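Local coordinates for vaginolysin (Gardnerella vaginalis, PDB 5IMY), which probably binds cholesterol in host membranes and acts as a pore-forming toxin of the cholesterol-dependent cytolysin family, at residues K292-T295 against E296-I300; A281-A284 against A285-V289. All coordinates share one frame; numbering follows the deposited sequence.

Contact 1. Residues K292-T295 against E296-I300; sequences KPNT and EFHRI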
ATOM      1  N   LYS A 292      -6.673 -26.477  -9.730  1.00 87.22           N
ATOM      2  CA  LYS A 292      -8.095 -26.801  -9.649  1.00 92.74           C
ATOM      3  C   LYS A 292      -8.204 -27.927  -8.613  1.00102.87           C
ATOM      4  O   LYS A 292      -7.522 -28.945  -8.752  1.00107.27           O
ATOM      5  CB  LYS A 292      -8.671 -27.245 -11.001  1.00 90.89           C
ATOM      6  CG  LYS A 292      -7.923 -28.422 -11.615  1.00 95.47           C
ATOM      7  CD  LYS A 292      -8.500 -28.868 -12.946  1.00102.53           C
ATOM      8  CE  LYS A 292      -7.758 -30.093 -13.464  1.00100.10           C
ATOM      9  NZ  LYS A 292      -7.667 -31.176 -12.439  1.00 99.49           N
ATOM     10  N   PRO A 293      -9.050 -27.782  -7.573  1.00111.29           N
ATOM     11  CA  PRO A 293     -10.160 -26.910  -7.171  1.00119.03           C
ATOM     12  C   PRO A 293     -10.672 -25.937  -8.229  1.00 98.58           C
ATOM     13  O   PRO A 293     -10.236 -24.788  -8.297  1.00 97.30           O
ATOM     14  CB  PRO A 293      -9.558 -26.177  -5.974  1.00120.24           C
ATOM     15  CG  PRO A 293      -8.610 -27.244  -5.341  1.00115.68           C
ATOM     16  CD  PRO A 293      -8.467 -28.373  -6.358  1.00107.69           C
ATOM     17  N   ASN A 294     -11.616 -26.422  -9.035  1.00 91.59           N
ATOM     18  CA  ASN A 294     -12.143 -25.710 -10.196  1.00 87.66           C
ATOM     19  C   ASN A 294     -12.630 -24.298  -9.875  1.00 86.34           C
ATOM     20  O   ASN A 294     -13.779 -23.956 -10.175  1.00 90.19           O
ATOM     21  CB  ASN A 294     -13.281 -26.540 -10.811  1.00 81.18           C
ATOM     22  CG  ASN A 294     -12.976 -26.996 -12.224  1.00 93.54           C
ATOM     23  OD1 ASN A 294     -13.603 -26.543 -13.182  1.00 94.18           O
ATOM     24  ND2 ASN A 294     -12.017 -27.903 -12.361  1.00 93.65           N
ATOM     25  N   THR A 295     -11.775 -23.458  -9.280  1.00 91.60           N
ATOM     26  CA  THR A 295     -12.154 -22.078  -8.988  1.00 87.28           C
ATOM     27  C   THR A 295     -10.941 -21.150  -8.957  1.00 83.92           C
ATOM     28  O   THR A 295     -10.752 -20.347  -9.875  1.00 77.92           O
ATOM     29  CB  THR A 295     -12.896 -21.973  -7.645  1.00 79.89           C
ATOM     30  OG1 THR A 295     -11.992 -22.240  -6.567  1.00 92.89           O
ATOM     31  CG2 THR A 295     -14.077 -22.938  -7.561  1.00 73.92           C
ATOM     32  N   GLU A 296     -10.112 -21.266  -7.913  1.00 81.77           N
ATOM     33  CA  GLU A 296      -9.069 -20.291  -7.586  1.00 87.09           C
ATOM     34  C   GLU A 296      -8.347 -19.742  -8.815  1.00 79.11           C
ATOM     35  O   GLU A 296      -8.851 -18.824  -9.473  1.00 73.37           O
ATOM     36  CB  GLU A 296      -8.062 -20.919  -6.616  1.00 91.26           C
ATOM     37  CG  GLU A 296      -6.982 -19.954  -6.126  1.00 87.47           C
ATOM     38  CD  GLU A 296      -6.168 -20.522  -4.980  1.00 84.24           C
ATOM     39  OE1 GLU A 296      -5.554 -21.595  -5.159  1.00 77.83           O
ATOM     40  OE2 GLU A 296      -6.146 -19.895  -3.898  1.00 93.66           O
ATOM     41  N   PHE A 297      -7.155 -20.263  -9.119  1.00 70.79           N
ATOM     42  CA  PHE A 297      -6.466 -19.895 -10.349  1.00 62.69           C
ATOM     43  C   PHE A 297      -7.198 -20.392 -11.583  1.00 66.69           C
ATOM     44  O   PHE A 297      -6.894 -19.940 -12.692  1.00 56.73           O
ATOM     45  CB  PHE A 297      -5.045 -20.464 -10.361  1.00 63.22           C
ATOM     46  CG  PHE A 297      -4.191 -20.014  -9.212  1.00 54.92           C
ATOM     47  CD1 PHE A 297      -4.170 -18.688  -8.816  1.00 55.06           C
ATOM     48  CD2 PHE A 297      -3.403 -20.925  -8.531  1.00 59.24           C
ATOM     49  CE1 PHE A 297      -3.376 -18.281  -7.760  1.00 54.72           C
ATOM     50  CE2 PHE A 297      -2.610 -20.524  -7.476  1.00 56.48           C
ATOM     51  CZ  PHE A 297      -2.597 -19.201  -7.089  1.00 54.26           C
ATOM     52  N   HIS A 298      -8.145 -21.315 -11.408  1.00 71.49           N
ATOM     53  CA  HIS A 298      -8.835 -21.916 -12.541  1.00 71.18           C
ATOM     54  C   HIS A 298      -9.380 -20.849 -13.479  1.00 65.68           C
ATOM     55  O   HIS A 298      -9.205 -20.932 -14.698  1.00 65.12           O
ATOM     56  CB  HIS A 298      -9.960 -22.820 -12.034  1.00 78.55           C
ATOM     57  CG  HIS A 298     -10.558 -23.688 -13.095  1.00 82.49           C
ATOM     58  ND1 HIS A 298     -11.877 -23.589 -13.482  1.00 84.14           N
ATOM     59  CD2 HIS A 298     -10.015 -24.669 -13.854  1.00 86.07           C
ATOM     60  CE1 HIS A 298     -12.121 -24.472 -14.434  1.00 88.39           C
ATOM     61  NE2 HIS A 298     -11.008 -25.140 -14.678  1.00 91.94           N
ATOM     62  N   ARG A 299     -10.021 -19.818 -12.924  1.00 63.48           N
ATOM     63  CA  ARG A 299     -10.691 -18.827 -13.762  1.00 72.22           C
ATOM     64  C   ARG A 299      -9.696 -18.013 -14.579  1.00 64.94           C
ATOM     65  O   ARG A 299      -9.993 -17.643 -15.720  1.00 68.88           O
ATOM     66  CB  ARG A 299     -11.552 -17.901 -12.900  1.00 76.04           C
ATOM     67  CG  ARG A 299     -12.361 -18.627 -11.839  1.00 77.73           C
ATOM     68  CD  ARG A 299     -13.593 -17.846 -11.419  1.00 89.05           C
ATOM     69  NE  ARG A 299     -13.262 -16.531 -10.875  1.00 87.80           N
ATOM     70  CZ  ARG A 299     -13.003 -16.283  -9.593  1.00 88.15           C
ATOM     71  NH1 ARG A 299     -13.028 -17.259  -8.694  1.00 77.77           N
ATOM     72  NH2 ARG A 299     -12.717 -15.047  -9.207  1.00 88.76           N
ATOM     73  N   ILE A 300      -8.519 -17.724 -14.022  1.00 71.10           N
ATOM     74  CA  ILE A 300      -7.512 -16.979 -14.770  1.00 68.95           C
ATOM     75  C   ILE A 300      -7.020 -17.797 -15.957  1.00 62.56           C
ATOM     76  O   ILE A 300      -6.804 -17.261 -17.051  1.00 61.60           O
ATOM     77  CB  ILE A 300      -6.349 -16.575 -13.845  1.00 68.69           C
ATOM     78  CG1 ILE A 300      -6.866 -15.796 -12.627  1.00 63.25           C
ATOM     79  CG2 ILE A 300      -5.312 -15.754 -14.607  1.00 71.89           C
ATOM     80  CD1 ILE A 300      -7.784 -14.630 -12.962  1.00 61.08           C
TER
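Thr295 O is the polar atom on which the turn closes. Arg299 N donates to it at 3.2 Å with an N-H...O angle of 152°. The aliphatic start of Arg299 presses on the same oxygen, its CG coming to 3.1 Å from Thr295 O, and the guanidinium beyond approaches that carbonyl obliquely. His298 carries most of the side-chain contact. With CG turned away from its own backbone N (chi1 -169°), its ring is swung toward 292-295 and presents one face to Asn294, whose CA makes a CH-pi contact over that face, 4.1 Å from the ring centroid. The Asn294 amide is modelled so close to the imidazole that its exact placement is doubtful, and the contact rests on the CA. Lys292 CB reaches His298 CD2 obliquely at 4.1 Å; the peptide bond that follows this lysine, leading into Pro293, is cis. Glu296 CG sits over the centre of the neighbouring Phe297 ring, 4.0 Å above its plane. Phe297 itself turns away from 292-295 to pack on Ala280 and Ala281 of helix 278-286, and it also meets an acidic side chain of another protein's chain. A surface loop with a cis-proline thus runs into the short helix 298-301, and the bond from Arg299 N to Thr295 O that ties the two together is of the i to i+4 kind characteristic of alpha-helices.

Contact 2. Residues A281-A284 against A285-V289; sequences AVEA and AIKGV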
ATOM      1  N   ALA A 281      -0.510 -18.058 -10.973  1.00 41.75           N
ATOM      2  CA  ALA A 281      -1.345 -19.005 -11.702  1.00 48.99           C
ATOM      3  C   ALA A 281      -0.585 -19.616 -12.872  1.00 43.04           C
ATOM      4  O   ALA A 281      -0.603 -20.835 -13.069  1.00 48.13           O
ATOM      5  CB  ALA A 281      -2.620 -18.315 -12.189  1.00 47.26           C
ATOM      6  N   VAL A 282       0.088 -18.782 -13.666  1.00 40.11           N
ATOM      7  CA  VAL A 282       0.860 -19.290 -14.797  1.00 36.15           C
ATOM      8  C   VAL A 282       1.996 -20.176 -14.304  1.00 38.71           C
ATOM      9  O   VAL A 282       2.222 -21.276 -14.822  1.00 39.55           O
ATOM     10  CB  VAL A 282       1.381 -18.121 -15.656  1.00 36.09           C
ATOM     11  CG1 VAL A 282       2.525 -18.568 -16.572  1.00 35.19           C
ATOM     12  CG2 VAL A 282       0.243 -17.537 -16.479  1.00 36.62           C
ATOM     13  N   GLU A 283       2.730 -19.708 -13.292  1.00 44.30           N
ATOM     14  CA  GLU A 283       3.840 -20.493 -12.763  1.00 43.24           C
ATOM     15  C   GLU A 283       3.346 -21.811 -12.179  1.00 44.75           C
ATOM     16  O   GLU A 283       4.023 -22.841 -12.291  1.00 38.66           O
ATOM     17  CB  GLU A 283       4.594 -19.681 -11.707  1.00 41.25           C
ATOM     18  CG  GLU A 283       5.916 -20.303 -11.274  1.00 53.24           C
ATOM     19  CD  GLU A 283       7.123 -19.697 -11.970  1.00 57.39           C
ATOM     20  OE1 GLU A 283       6.942 -18.894 -12.908  1.00 59.11           O
ATOM     21  OE2 GLU A 283       8.262 -20.031 -11.573  1.00 60.17           O
ATOM     22  N   ALA A 284       2.167 -21.801 -11.553  1.00 44.61           N
ATOM     23  CA  ALA A 284       1.621 -23.030 -10.984  1.00 46.24           C
ATOM     24  C   ALA A 284       1.260 -24.029 -12.074  1.00 48.67           C
ATOM     25  O   ALA A 284       1.495 -25.234 -11.922  1.00 53.24           O
ATOM     26  CB  ALA A 284       0.399 -22.710 -10.123  1.00 44.38           C
ATOM     27  N   ALA A 285       0.686 -23.553 -13.181  1.00 41.04           N
ATOM     28  CA  ALA A 285       0.373 -24.441 -14.295  1.00 47.43           C
ATOM     29  C   ALA A 285       1.639 -25.065 -14.868  1.00 46.59           C
ATOM     30  O   ALA A 285       1.711 -26.282 -15.067  1.00 51.82           O
ATOM     31  CB  ALA A 285      -0.391 -23.674 -15.375  1.00 43.47           C
ATOM     32  N   ILE A 286       2.653 -24.238 -15.143  1.00 44.48           N
ATOM     33  CA  ILE A 286       3.932 -24.745 -15.638  1.00 45.80           C
ATOM     34  C   ILE A 286       4.450 -25.858 -14.738  1.00 45.87           C
ATOM     35  O   ILE A 286       4.996 -26.861 -15.214  1.00 51.70           O
ATOM     36  CB  ILE A 286       4.951 -23.593 -15.753  1.00 43.13           C
ATOM     37  CG1 ILE A 286       4.572 -22.660 -16.905  1.00 35.51           C
ATOM     38  CG2 ILE A 286       6.372 -24.135 -15.943  1.00 46.03           C
ATOM     39  CD1 ILE A 286       5.330 -21.348 -16.899  1.00 36.20           C
ATOM     40  N   LYS A 287       4.294 -25.698 -13.427  1.00 49.07           N
ATOM     41  CA  LYS A 287       4.799 -26.663 -12.459  1.00 50.90           C
ATOM     42  C   LYS A 287       3.909 -27.890 -12.317  1.00 58.17           C
ATOM     43  O   LYS A 287       4.169 -28.722 -11.440  1.00 55.01           O
ATOM     44  CB  LYS A 287       4.954 -26.000 -11.088  1.00 55.18           C
ATOM     45  CG  LYS A 287       6.150 -25.077 -10.955  1.00 50.16           C
ATOM     46  CD  LYS A 287       6.423 -24.781  -9.491  1.00 49.98           C
ATOM     47  CE  LYS A 287       7.633 -23.885  -9.304  1.00 56.18           C
ATOM     48  NZ  LYS A 287       7.253 -22.451  -9.293  1.00 58.61           N
ATOM     49  N   GLY A 288       2.881 -28.031 -13.147  1.00 58.35           N
ATOM     50  CA  GLY A 288       1.878 -29.050 -12.918  1.00 56.97           C
ATOM     51  C   GLY A 288       0.906 -28.581 -11.858  1.00 60.82           C
ATOM     52  O   GLY A 288       0.257 -27.545 -12.029  1.00 64.22           O
ATOM     53  N   VAL A 289       0.805 -29.321 -10.755  1.00 56.28           N
ATOM     54  CA  VAL A 289       0.006 -28.901  -9.607  1.00 70.93           C
ATOM     55  C   VAL A 289      -1.467 -28.849  -9.994  1.00 71.38           C
ATOM     56  O   VAL A 289      -1.830 -28.300 -11.040  1.00 57.68           O
ATOM     57  CB  VAL A 289       0.487 -27.539  -9.071  1.00 64.90           C
ATOM     58  CG1 VAL A 289      -0.405 -27.053  -7.932  1.00 58.69           C
ATOM     59  CG2 VAL A 289       1.934 -27.641  -8.609  1.00 62.86           C
TER
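Ala285 N begins the series, bonding back to Ala281 O at 3.0 Å, and its methyl group rests near the carbonyl oxygens of Ala281 and Val282. The next amide makes the straightest bond here: Ile286 N reaches Val282 O at 3.0 Å with an N-H...O angle of 177°. Ile286 CG1 lies beside its own backbone N (chi1 -71°), which carries CD1 back along the helix to Val282 CG1, 4.0 Å away; Tyr169, Val212 and Phe214 of the sheet receive the same isoleucine. Lys287 is the first residue to leave helical backbone angles, though its N still bonds to Glu283 O at 3.1 Å. The lysine chain runs out extended and bends only at its last torsion, laying NZ against the aliphatic part of Glu283, 3.2 Å from CG; a weak salt bridge of 3.5 Å joins Lys287 NZ to Glu283 OE2. Tyr169 and Ser171 also form weak hydrogen bonds with this buried carboxylate, and an aromatic side chain of another protein's chain forms a cation-pi contact with Lys287. Gly288 follows with a positive phi (80°), its N bonding to Ala285 O at 2.8 Å. Val289 then turns inward, placing CB 3.8 Å from Ala284 O. Successive i to i+4 bonds giving way to an i to i+3 bond, with a glycine of positive phi just beyond the helix, are typical of an alpha-helix C-terminus.

How the contacts relate
Contact 2 covers the end of helix 278-286; two residues further on, contact 1 opens in the loop that leads into helix 298-301. Their centres are about 12 Å apart, yet they touch directly: Phe297 CB of contact 1 packs at 3.7 Å on Ala281 CB of contact 2. Leu301 extends this seam onto Ala281 and Ala285. Contact 2 is buried against the large antiparallel sheet, whereas contact 1 lies at the surface; both reach another protein's chain. Both helices lie in the segment between strands 263-271 and 305-311, consistent with one of the helical regions that, in cholesterol-dependent cytolysins, refold into a transmembrane beta-hairpin when the pore forms.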